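Local structure of dual specificity protein phosphatase 14 (Homo sapiens, 2WGP) at residues D79-I85 against N150-Q156; G25-T30 against W139-R144; C54-I60 against E71-L77. The protein dephosphorylates tyrosine, serine and threonine residues of proteins, inactivating the MAP kinases ERK, JNK and p38 and damping T-cell receptor signalling through TAB1. All coordinates share one frame; numbering follows the deposited sequence. Where two conformers were deposited one is given.

Contact 1: residues D79-I85 against N150-Q156; sequences DMPHAPI and NVGFWRQ
F153 fills the tight half of this contact, its ring held between N150 and I85. N150 ND2 sits over the centre of one face; on the opposite face I85 CD1 makes a CH-pi contact, 4.0 Å from the F153 ring centroid, and I85 CG2 presses to 3.4 Å from F153 CD2. N150 is the N-cap of helix 151-165. With CG turned between its own backbone N and carbonyl carbon (chi1 75°), it uses both ends of the amide: OD1 accepts from F153 N at 3.0 Å, and ND2 donates to D79 OD1 at 2.9 Å, with the two planar groups only 21° apart. S115 OG grips the same D79 oxygen. Further along the helix Q156, extended beyond CG, points NE2 straight at A83 O (2.9 Å, 173° at the hydrogen), while OE1 accepts from G86 N. G152 lets the turn come close: its CA lies 3.3 Å from P81 O in a CH...O contact.

On the side of P81 O and H82 the fit is looser. Water 1 donates to P81 O at 2.6 Å and only weakly accepts from R155 NH2 and Q156 NE2; R155 NH2 merely approaches the exposed H82 ring. An N-capped helix start thus meets a type I turn in a loop that probably corresponds to the family's general-acid loop, beside the phosphate-binding loop of a cysteine phosphatase.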
loop_
_atom_site.group_PDB
_atom_site.type_symbol
_atom_site.label_atom_id
_atom_site.label_comp_id
_atom_site.label_asym_id
_atom_site.label_seq_id
_atom_site.Cartn_x
_atom_site.Cartn_y
_atom_site.Cartn_z
ATOM N N ASP A 79 3.689 18.901 6.876
ATOM C CA ASP A 79 2.241 18.762 6.945
ATOM C C ASP A 79 1.799 17.577 6.071
ATOM O O ASP A 79 1.258 17.753 4.959
ATOM C CB ASP A 79 1.528 20.067 6.549
ATOM C CG ASP A 79 -0.002 19.969 6.656
ATOM O OD1 ASP A 79 -0.479 19.090 7.382
ATOM O OD2 ASP A 79 -0.727 20.752 5.959
ATOM N N MET A 80 2.027 16.372 6.595
ATOM C CA MET A 80 1.778 15.142 5.863
ATOM C C MET A 80 1.086 14.160 6.808
ATOM O O MET A 80 1.365 14.156 7.999
ATOM C CB MET A 80 3.102 14.540 5.343
ATOM C CG MET A 80 3.790 15.371 4.265
ATOM S SD MET A 80 2.767 15.398 2.787
ATOM C CE MET A 80 2.949 13.682 2.263
ATOM N N PRO A 81 0.167 13.335 6.279
ATOM C CA PRO A 81 -0.607 12.449 7.175
ATOM C C PRO A 81 0.248 11.453 7.974
ATOM O O PRO A 81 -0.118 11.086 9.085
ATOM C CB PRO A 81 -1.531 11.703 6.220
ATOM C CG PRO A 81 -1.575 12.540 5.002
ATOM C CD PRO A 81 -0.247 13.177 4.876
ATOM N N HIS A 82 1.390 11.050 7.445
ATOM C CA HIS A 82 2.297 10.142 8.210
ATOM C C HIS A 82 3.371 10.848 9.051
ATOM O O HIS A 82 4.180 10.189 9.695
ATOM C CB HIS A 82 2.901 9.073 7.300
ATOM C CG HIS A 82 1.871 8.166 6.713
ATOM N ND1 HIS A 82 1.745 7.957 5.359
ATOM C CD2 HIS A 82 0.866 7.471 7.297
ATOM C CE1 HIS A 82 0.722 7.150 5.135
ATOM N NE2 HIS A 82 0.170 6.845 6.294
ATOM N N ALA A 83 3.381 12.179 9.073
ATOM C CA ALA A 83 4.263 12.888 9.998
ATOM C C ALA A 83 3.759 12.574 11.406
ATOM O O ALA A 83 2.553 12.764 11.702
ATOM C CB ALA A 83 4.246 14.388 9.753
ATOM N N PRO A 84 4.663 12.104 12.287
ATOM C CA PRO A 84 4.265 11.661 13.635
ATOM C C PRO A 84 4.148 12.828 14.614
ATOM O O PRO A 84 4.837 12.869 15.657
ATOM C CB PRO A 84 5.410 10.710 14.032
ATOM C CG PRO A 84 6.590 11.322 13.390
ATOM C CD PRO A 84 6.110 11.883 12.065
ATOM N N ILE A 85 3.245 13.749 14.281
ATOM C CA ILE A 85 2.987 14.951 15.073
ATOM C C ILE A 85 2.593 14.643 16.536
ATOM O O ILE A 85 2.929 15.401 17.460
ATOM C CB ILE A 85 1.926 15.839 14.385
ATOM C CG1 ILE A 85 1.814 17.208 15.062
ATOM C CG2 ILE A 85 0.540 15.159 14.391
ATOM C CD1 ILE A 85 1.128 18.253 14.187
ATOM N N ASN A 150 -4.790 17.611 8.694
ATOM C CA ASN A 150 -4.845 16.592 7.670
ATOM C C ASN A 150 -5.409 15.291 8.265
ATOM O O ASN A 150 -5.549 15.198 9.469
ATOM C CB ASN A 150 -3.497 16.443 6.957
ATOM C CG ASN A 150 -2.461 15.718 7.770
ATOM O OD1 ASN A 150 -2.697 14.621 8.270
ATOM N ND2 ASN A 150 -1.273 16.297 7.846
ATOM N N VAL A 151 -5.792 14.310 7.447
ATOM C CA VAL A 151 -6.495 13.131 8.012
ATOM C C VAL A 151 -5.639 12.261 8.940
ATOM O O VAL A 151 -6.182 11.654 9.877
ATOM C CB VAL A 151 -7.181 12.270 6.936
ATOM C CG1 VAL A 151 -8.321 13.103 6.283
ATOM C CG2 VAL A 151 -6.149 11.737 5.918
ATOM N N GLY A 152 -4.322 12.212 8.694
ATOM C CA GLY A 152 -3.401 11.487 9.581
ATOM C C GLY A 152 -3.290 12.135 10.951
ATOM O O GLY A 152 -3.304 11.454 12.008
ATOM N N PHE A 153 -3.228 13.463 10.949
ATOM C CA PHE A 153 -3.250 14.223 12.183
ATOM C C PHE A 153 -4.537 13.937 12.974
ATOM O O PHE A 153 -4.489 13.811 14.195
ATOM C CB PHE A 153 -3.084 15.734 11.913
ATOM C CG PHE A 153 -1.706 16.148 11.389
ATOM C CD1 PHE A 153 -1.464 17.482 11.075
ATOM C CD2 PHE A 153 -0.661 15.246 11.250
ATOM C CE1 PHE A 153 -0.225 17.908 10.624
ATOM C CE2 PHE A 153 0.602 15.664 10.787
ATOM C CZ PHE A 153 0.815 16.998 10.472
ATOM N N TRP A 154 -5.680 13.886 12.292
ATOM C CA TRP A 154 -6.937 13.458 12.900
ATOM C C TRP A 154 -6.865 12.071 13.559
ATOM O O TRP A 154 -7.295 11.935 14.694
ATOM C CB TRP A 154 -8.106 13.547 11.907
ATOM C CG TRP A 154 -8.714 14.905 11.910
ATOM C CD1 TRP A 154 -8.591 15.851 10.953
ATOM C CD2 TRP A 154 -9.528 15.474 12.940
ATOM N NE1 TRP A 154 -9.282 16.980 11.307
ATOM C CE2 TRP A 154 -9.861 16.781 12.531
ATOM C CE3 TRP A 154 -10.004 15.007 14.178
ATOM C CZ2 TRP A 154 -10.661 17.633 13.305
ATOM C CZ3 TRP A 154 -10.817 15.855 14.937
ATOM C CH2 TRP A 154 -11.132 17.148 14.495
ATOM N N ARG A 155 -6.354 11.065 12.855
ATOM C CA ARG A 155 -6.125 9.724 13.451
ATOM C C ARG A 155 -5.321 9.840 14.753
ATOM O O ARG A 155 -5.663 9.241 15.764
ATOM C CB ARG A 155 -5.408 8.772 12.489
ATOM C CG ARG A 155 -6.221 8.368 11.289
ATOM C CD ARG A 155 -5.582 7.198 10.525
ATOM N NE ARG A 155 -4.317 7.534 9.856
ATOM C CZ ARG A 155 -4.181 8.063 8.631
ATOM N NH1 ARG A 155 -5.241 8.371 7.883
ATOM N NH2 ARG A 155 -2.961 8.296 8.162
ATOM N N GLN A 156 -4.301 10.680 14.731
ATOM C CA GLN A 156 -3.415 10.817 15.879
ATOM C C GLN A 156 -4.102 11.545 17.025
ATOM O O GLN A 156 -3.964 11.146 18.187
ATOM C CB GLN A 156 -2.105 11.495 15.457
ATOM C CG GLN A 156 -1.276 10.666 14.470
ATOM C CD GLN A 156 0.013 11.337 14.039
ATOM O OE1 GLN A 156 0.824 11.736 14.884
ATOM N NE2 GLN A 156 0.241 11.427 12.713
HETATM O O HOH W 1 -0.804 9.085 10.631
#

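Contact 2: residues G25-T30 against W139-R144; sequences GIAQIT and WVKARR
W139 donates its indole NE1 to the carbonyl O of I29 at 2.9 Å, the one direct hydrogen bond between 25-30 and 139-144. The indole reaches that far because CG stands anti to the backbone N (chi1 -174°), which lays the ring out toward the strand and leaves I29 O close to the ring plane. I29 CG2 also packs on the pyrrole part, well out of the ring plane, 3.6 Å from W139 NE1, and the T30 side chain crosses that of W139 at about a right angle, with T30 CG2 4.0 Å from W139 CZ2. The other branch of I29 goes elsewhere: CG1 lies beside its backbone N (chi1 -53°), and CD1 touches both V140 CG1 and R143 CB.

The two arginines behave quite differently. R143 is bent at chi2 (113°), so the chain doubles back along its own helix; CG brushes Q28 O at 3.2 Å, and the guanidinium settles with one face against W139 CD1. There NH1 donates to W139 O at 3.1 Å, while NE reaches Q28 O through water 3, which lies in the guanidinium plane. R144, just past the helix, is instead stretched from CG to NE. It passes A27, whose CB touches R144 CB at 4.0 Å, and delivers NH1 to water 2, 3.0 Å away, for a weak link on to I26 O. Its stronger bonds run from NE to G113 O and from NH2 to A112 O, carbonyls of the loop that follows the catalytic C110.

Strand 26-28 is an outermost strand of the five-stranded sheet, antiparallel to 33-36, and the end of helix 133-143 packs against it; L125 of helix 116-129 touches I29, T30, W139 and V140, joining strand and helix from within.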
loop_
_atom_site.group_PDB
_atom_site.type_symbol
_atom_site.label_atom_id
_atom_site.label_comp_id
_atom_site.label_asym_id
_atom_site.label_seq_id
_atom_site.Cartn_x
_atom_site.Cartn_y
_atom_site.Cartn_z
ATOM N N GLY A 25 -3.704 36.096 9.773
ATOM C CA GLY A 25 -2.678 35.110 10.043
ATOM C C GLY A 25 -2.364 34.821 11.499
ATOM O O GLY A 25 -1.453 34.079 11.751
ATOM N N ILE A 26 -3.096 35.421 12.446
ATOM C CA ILE A 26 -2.961 35.092 13.869
ATOM C C ILE A 26 -4.336 35.099 14.562
ATOM O O ILE A 26 -5.239 35.887 14.216
ATOM C CB ILE A 26 -1.958 36.053 14.593
ATOM C CG1 ILE A 26 -1.697 35.608 16.057
ATOM C CG2 ILE A 26 -2.488 37.516 14.510
ATOM C CD1 ILE A 26 -0.395 36.156 16.671
ATOM N N ALA A 27 -4.523 34.166 15.486
ATOM C CA ALA A 27 -5.774 34.057 16.244
ATOM C C ALA A 27 -5.443 33.693 17.667
ATOM O O ALA A 27 -4.580 32.836 17.895
ATOM C CB ALA A 27 -6.691 32.995 15.641
ATOM N N GLN A 28 -6.152 34.308 18.613
ATOM C CA GLN A 28 -6.032 33.935 20.007
ATOM C C GLN A 28 -6.948 32.760 20.339
ATOM O O GLN A 28 -8.146 32.777 20.007
ATOM C CB GLN A 28 -6.382 35.114 20.910
ATOM C CG GLN A 28 -5.937 34.882 22.342
ATOM C CD GLN A 28 -5.990 36.142 23.167
ATOM O OE1 GLN A 28 -6.493 37.168 22.725
ATOM N NE2 GLN A 28 -5.460 36.068 24.380
ATOM N N ILE A 29 -6.375 31.747 20.988
ATOM C CA ILE A 29 -7.120 30.537 21.431
ATOM C C ILE A 29 -7.434 30.592 22.924
ATOM O O ILE A 29 -8.559 30.321 23.338
ATOM C CB ILE A 29 -6.311 29.228 21.113
ATOM C CG1 ILE A 29 -5.896 29.180 19.629
ATOM C CG2 ILE A 29 -7.114 27.951 21.503
ATOM C CD1 ILE A 29 -6.956 29.624 18.591
ATOM N N THR A 30 -6.442 30.958 23.725
ATOM C CA THR A 30 -6.637 31.194 25.157
ATOM C C THR A 30 -5.863 32.449 25.517
ATOM O O THR A 30 -5.166 32.983 24.670
ATOM C CB THR A 30 -6.130 30.012 26.020
ATOM O OG1 THR A 30 -4.707 30.065 26.089
ATOM C CG2 THR A 30 -6.558 28.674 25.441
ATOM N N TRP A 139 -13.649 24.869 19.344
ATOM C CA TRP A 139 -12.985 26.009 20.008
ATOM C C TRP A 139 -12.023 26.731 19.028
ATOM O O TRP A 139 -12.152 27.932 18.755
ATOM C CB TRP A 139 -12.226 25.467 21.229
ATOM C CG TRP A 139 -11.569 26.441 22.155
ATOM C CD1 TRP A 139 -10.964 27.616 21.838
ATOM C CD2 TRP A 139 -11.359 26.255 23.554
ATOM N NE1 TRP A 139 -10.451 28.202 22.947
ATOM C CE2 TRP A 139 -10.689 27.396 24.026
ATOM C CE3 TRP A 139 -11.729 25.259 24.467
ATOM C CZ2 TRP A 139 -10.354 27.566 25.369
ATOM C CZ3 TRP A 139 -11.399 25.427 25.801
ATOM C CH2 TRP A 139 -10.710 26.572 26.236
ATOM N N VAL A 140 -11.076 25.987 18.485
ATOM C CA VAL A 140 -10.098 26.566 17.559
ATOM C C VAL A 140 -10.763 27.042 16.262
ATOM O O VAL A 140 -10.466 28.120 15.766
ATOM C CB VAL A 140 -8.972 25.584 17.222
ATOM C CG1 VAL A 140 -7.939 26.270 16.294
ATOM C CG2 VAL A 140 -8.282 25.074 18.498
ATOM N N LYS A 141 -11.677 26.240 15.744
ATOM C CA LYS A 141 -12.426 26.566 14.520
ATOM C C LYS A 141 -13.277 27.859 14.695
ATOM O O LYS A 141 -13.417 28.632 13.749
ATOM C CB LYS A 141 -13.251 25.329 14.099
ATOM C CG LYS A 141 -14.019 25.389 12.788
ATOM C CD LYS A 141 -13.230 24.935 11.585
ATOM C CE LYS A 141 -14.167 24.714 10.399
ATOM N NZ LYS A 141 -13.569 25.061 9.108
ATOM N N ALA A 142 -13.823 28.109 15.888
ATOM C CA ALA A 142 -14.547 29.354 16.134
ATOM C C ALA A 142 -13.653 30.577 15.965
ATOM O O ALA A 142 -14.114 31.624 15.492
ATOM C CB ALA A 142 -15.200 29.360 17.531
ATOM N N ARG A 143 -12.374 30.435 16.320
ATOM C CA ARG A 143 -11.434 31.554 16.254
ATOM C C ARG A 143 -10.702 31.650 14.927
ATOM O O ARG A 143 -10.394 32.750 14.487
ATOM C CB ARG A 143 -10.430 31.516 17.402
ATOM C CG ARG A 143 -11.028 32.028 18.727
ATOM C CD ARG A 143 -11.106 30.903 19.641
ATOM N NE ARG A 143 -11.574 31.250 20.985
ATOM C CZ ARG A 143 -12.628 30.692 21.556
ATOM N NH1 ARG A 143 -13.364 29.796 20.899
ATOM N NH2 ARG A 143 -12.955 31.050 22.796
ATOM N N ARG A 144 -10.414 30.505 14.305
ATOM C CA ARG A 144 -9.684 30.479 13.040
ATOM C C ARG A 144 -10.415 29.490 12.128
ATOM O O ARG A 144 -10.097 28.301 12.136
ATOM C CB ARG A 144 -8.214 30.069 13.301
ATOM C CG ARG A 144 -7.363 30.214 12.062
ATOM C CD ARG A 144 -5.918 30.432 12.304
ATOM N NE ARG A 144 -5.219 30.306 11.026
ATOM C CZ ARG A 144 -5.049 31.302 10.158
ATOM N NH1 ARG A 144 -5.470 32.538 10.412
ATOM N NH2 ARG A 144 -4.460 31.052 9.011
HETATM O O HOH W 2 -6.706 34.460 12.287
HETATM O O HOH W 3 -10.143 33.421 22.079
#

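Contact 3: residues C54-I60 against E71-L77; sequences CIVNATI and EYVKVPL
Y72 and I55 run side by side across two neighbouring parallel strands, pointing the same way. Followed outward, Y72 begins with CB 4.1 Å from I55 O. Its CG lies beside the backbone N (chi1 -73°), which swings the ring toward the other strand. CD2 then meets I55 CB at 4.0 Å, CE2 meets I55 CD1 at 3.6 Å, and CZ lies against the same methyl. At the tip the hydroxyl stays 3.7 Å from I55 CD1 but has a polar partner of its own, the backbone N of W67. I55 thus follows the CD2-CE2 side of Y72 from its root to its hydroxyl.

Beneath this, I55 N donates to E71 O and V73 N to I55 O (2.7 Å), and the alternation continues through N57 N to V73 O and V75 N to N57 O, with the strand axes 17° apart. Beyond the regular strands, A58 and P76 each centre an inverse gamma turn, and the pairing dwindles to a weak bond from I60 N to L77 O. K74, bent at chi2 (85°), curls over this end; its NZ reaches I60 O at 3.4 Å, again weakly. N57 OD1 takes the hydroxyl of T59 at 2.9 Å while ND2 serves I62 O and N64 OD1, so both ends of the amide hold the loop that follows.

On the other face, C54, V56 and V73 form an apolar strip, with helix 89-101 covering C54 and V73; K95 of that helix makes a salt bridge to E71. Strand 71-74 closes the sheet at this side, and 54-57 pairs onward with 106-109, which leads directly into C110: this is the parallel part of the mixed central sheet of the protein tyrosine phosphatase fold, with the C-terminal ends of these strands turned to the active site.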
loop_
_atom_site.group_PDB
_atom_site.type_symbol
_atom_site.label_atom_id
_atom_site.label_comp_id
_atom_site.label_asym_id
_atom_site.label_seq_id
_atom_site.Cartn_x
_atom_site.Cartn_y
_atom_site.Cartn_z
ATOM N N CYS A 54 7.091 33.154 23.851
ATOM C CA CYS A 54 7.580 31.891 23.341
ATOM C C CYS A 54 6.958 31.594 21.989
ATOM O O CYS A 54 5.730 31.748 21.802
ATOM C CB CYS A 54 7.240 30.777 24.309
ATOM S SG CYS A 54 7.775 29.134 23.800
ATOM N N ILE A 55 7.815 31.233 21.035
ATOM C CA ILE A 55 7.382 30.845 19.688
ATOM C C ILE A 55 7.715 29.369 19.429
ATOM O O ILE A 55 8.894 28.953 19.448
ATOM C CB ILE A 55 8.038 31.723 18.579
ATOM C CG1 ILE A 55 7.725 33.213 18.793
ATOM C CG2 ILE A 55 7.568 31.291 17.184
ATOM C CD1 ILE A 55 8.460 34.156 17.806
ATOM N N VAL A 56 6.654 28.595 19.180
ATOM C CA VAL A 56 6.744 27.207 18.742
ATOM C C VAL A 56 6.588 27.183 17.224
ATOM O O VAL A 56 5.499 27.404 16.669
ATOM C CB VAL A 56 5.685 26.295 19.415
ATOM C CG1 VAL A 56 5.816 24.883 18.915
ATOM C CG2 VAL A 56 5.828 26.302 20.937
ATOM N N ASN A 57 7.693 26.917 16.569
ATOM C CA ASN A 57 7.743 26.816 15.118
ATOM C C ASN A 57 7.520 25.354 14.701
ATOM O O ASN A 57 8.465 24.558 14.694
ATOM C CB ASN A 57 9.086 27.356 14.624
ATOM C CG ASN A 57 9.249 27.244 13.146
ATOM O OD1 ASN A 57 8.337 26.788 12.449
ATOM N ND2 ASN A 57 10.412 27.645 12.641
ATOM N N ALA A 58 6.261 25.013 14.390
ATOM C CA ALA A 58 5.876 23.647 13.980
ATOM C C ALA A 58 6.067 23.396 12.483
ATOM O O ALA A 58 5.150 22.919 11.791
ATOM C CB ALA A 58 4.436 23.338 14.407
ATOM N N THR A 59 7.246 23.735 11.972
ATOM C CA THR A 59 7.601 23.464 10.588
ATOM C C THR A 59 9.037 23.045 10.491
ATOM O O THR A 59 9.872 23.441 11.323
ATOM C CB THR A 59 7.451 24.706 9.663
ATOM O OG1 THR A 59 8.564 25.592 9.850
ATOM C CG2 THR A 59 6.136 25.436 9.928
ATOM N N ILE A 60 9.312 22.228 9.486
ATOM C CA ILE A 60 10.671 21.919 9.120
ATOM C C ILE A 60 11.228 23.067 8.254
ATOM O O ILE A 60 12.379 23.473 8.416
ATOM C CB ILE A 60 10.736 20.510 8.447
ATOM C CG1 ILE A 60 12.169 20.122 8.062
ATOM C CG2 ILE A 60 9.797 20.407 7.237
ATOM C CD1 ILE A 60 12.305 18.643 7.821
ATOM N N GLU A 71 11.684 33.259 23.210
ATOM C CA GLU A 71 12.196 31.917 23.292
ATOM C C GLU A 71 11.650 31.170 22.084
ATOM O O GLU A 71 10.510 31.372 21.703
ATOM C CB GLU A 71 11.691 31.296 24.594
ATOM C CG GLU A 71 12.088 29.882 24.831
ATOM C CD GLU A 71 11.423 29.308 26.068
ATOM O OE1 GLU A 71 11.788 28.182 26.435
ATOM O OE2 GLU A 71 10.538 29.969 26.662
ATOM N N TYR A 72 12.457 30.331 21.452
ATOM C CA TYR A 72 12.007 29.592 20.267
ATOM C C TYR A 72 12.074 28.092 20.505
ATOM O O TYR A 72 13.073 27.589 21.068
ATOM C CB TYR A 72 12.874 29.928 19.046
ATOM C CG TYR A 72 12.632 31.285 18.466
ATOM C CD1 TYR A 72 13.227 32.414 19.019
ATOM C CD2 TYR A 72 11.822 31.450 17.354
ATOM C CE1 TYR A 72 13.019 33.652 18.493
ATOM C CE2 TYR A 72 11.582 32.697 16.837
ATOM C CZ TYR A 72 12.186 33.800 17.404
ATOM O OH TYR A 72 11.979 35.049 16.881
ATOM N N VAL A 73 11.031 27.389 20.052
ATOM C CA VAL A 73 10.968 25.926 20.066
ATOM C C VAL A 73 10.636 25.420 18.653
ATOM O O VAL A 73 9.600 25.736 18.110
ATOM C CB VAL A 73 9.899 25.399 21.046
ATOM C CG1 VAL A 73 9.856 23.859 21.031
ATOM C CG2 VAL A 73 10.152 25.939 22.478
ATOM N N LYS A 74 11.538 24.648 18.071
ATOM C CA LYS A 74 11.355 24.102 16.723
ATOM C C LYS A 74 10.783 22.692 16.835
ATOM O O LYS A 74 11.339 21.844 17.538
ATOM C CB LYS A 74 12.707 24.061 16.030
ATOM C CG LYS A 74 12.756 23.468 14.623
ATOM C CD LYS A 74 12.411 24.533 13.588
ATOM C CE LYS A 74 13.016 24.196 12.247
ATOM N NZ LYS A 74 12.823 25.280 11.265
ATOM N N VAL A 75 9.674 22.461 16.138
ATOM C CA VAL A 75 9.041 21.152 15.995
ATOM C C VAL A 75 9.085 20.788 14.487
ATOM O O VAL A 75 8.177 21.148 13.728
ATOM C CB VAL A 75 7.596 21.204 16.556
ATOM C CG1 VAL A 75 6.812 19.917 16.276
ATOM C CG2 VAL A 75 7.647 21.536 18.054
ATOM N N PRO A 76 10.147 20.078 14.058
ATOM C CA PRO A 76 10.433 20.015 12.627
ATOM C C PRO A 76 9.682 18.905 11.899
ATOM O O PRO A 76 10.280 17.892 11.483
ATOM C CB PRO A 76 11.956 19.811 12.585
ATOM C CG PRO A 76 12.267 19.079 13.803
ATOM C CD PRO A 76 11.272 19.522 14.846
ATOM N N LEU A 77 8.407 19.186 11.647
ATOM C CA LEU A 77 7.466 18.306 10.969
ATOM C C LEU A 77 7.021 18.896 9.632
ATOM O O LEU A 77 6.931 20.105 9.497
ATOM C CB LEU A 77 6.171 18.219 11.801
ATOM C CG LEU A 77 6.215 17.627 13.205
ATOM C CD1 LEU A 77 5.020 18.190 14.037
ATOM C CD2 LEU A 77 6.216 16.111 13.133
#

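Overall arrangement
The three contacts approach the phosphocysteine residue C110 by different routes. T59 of contact 3 comes nearest, its side chain about 4 Å from that of C110, while D79 of contact 1 and R144 of contact 2 each stand about 7 Å from it. A bound phosphate ion, probably from the crystallisation liquor, lies about 3 Å from the D79 side chain. Contacts 1 and 3 touch directly, with I85 CG1 3.5 Å from L77 CD1, and R116 reaches both. Contact 2 touches neither: its centre is 20 Å from that of contact 1, across the middle of the chain. It shares the central sheet with contact 3, and helices 133-143 and 151-165, consecutive in the chain, link it to contact 1.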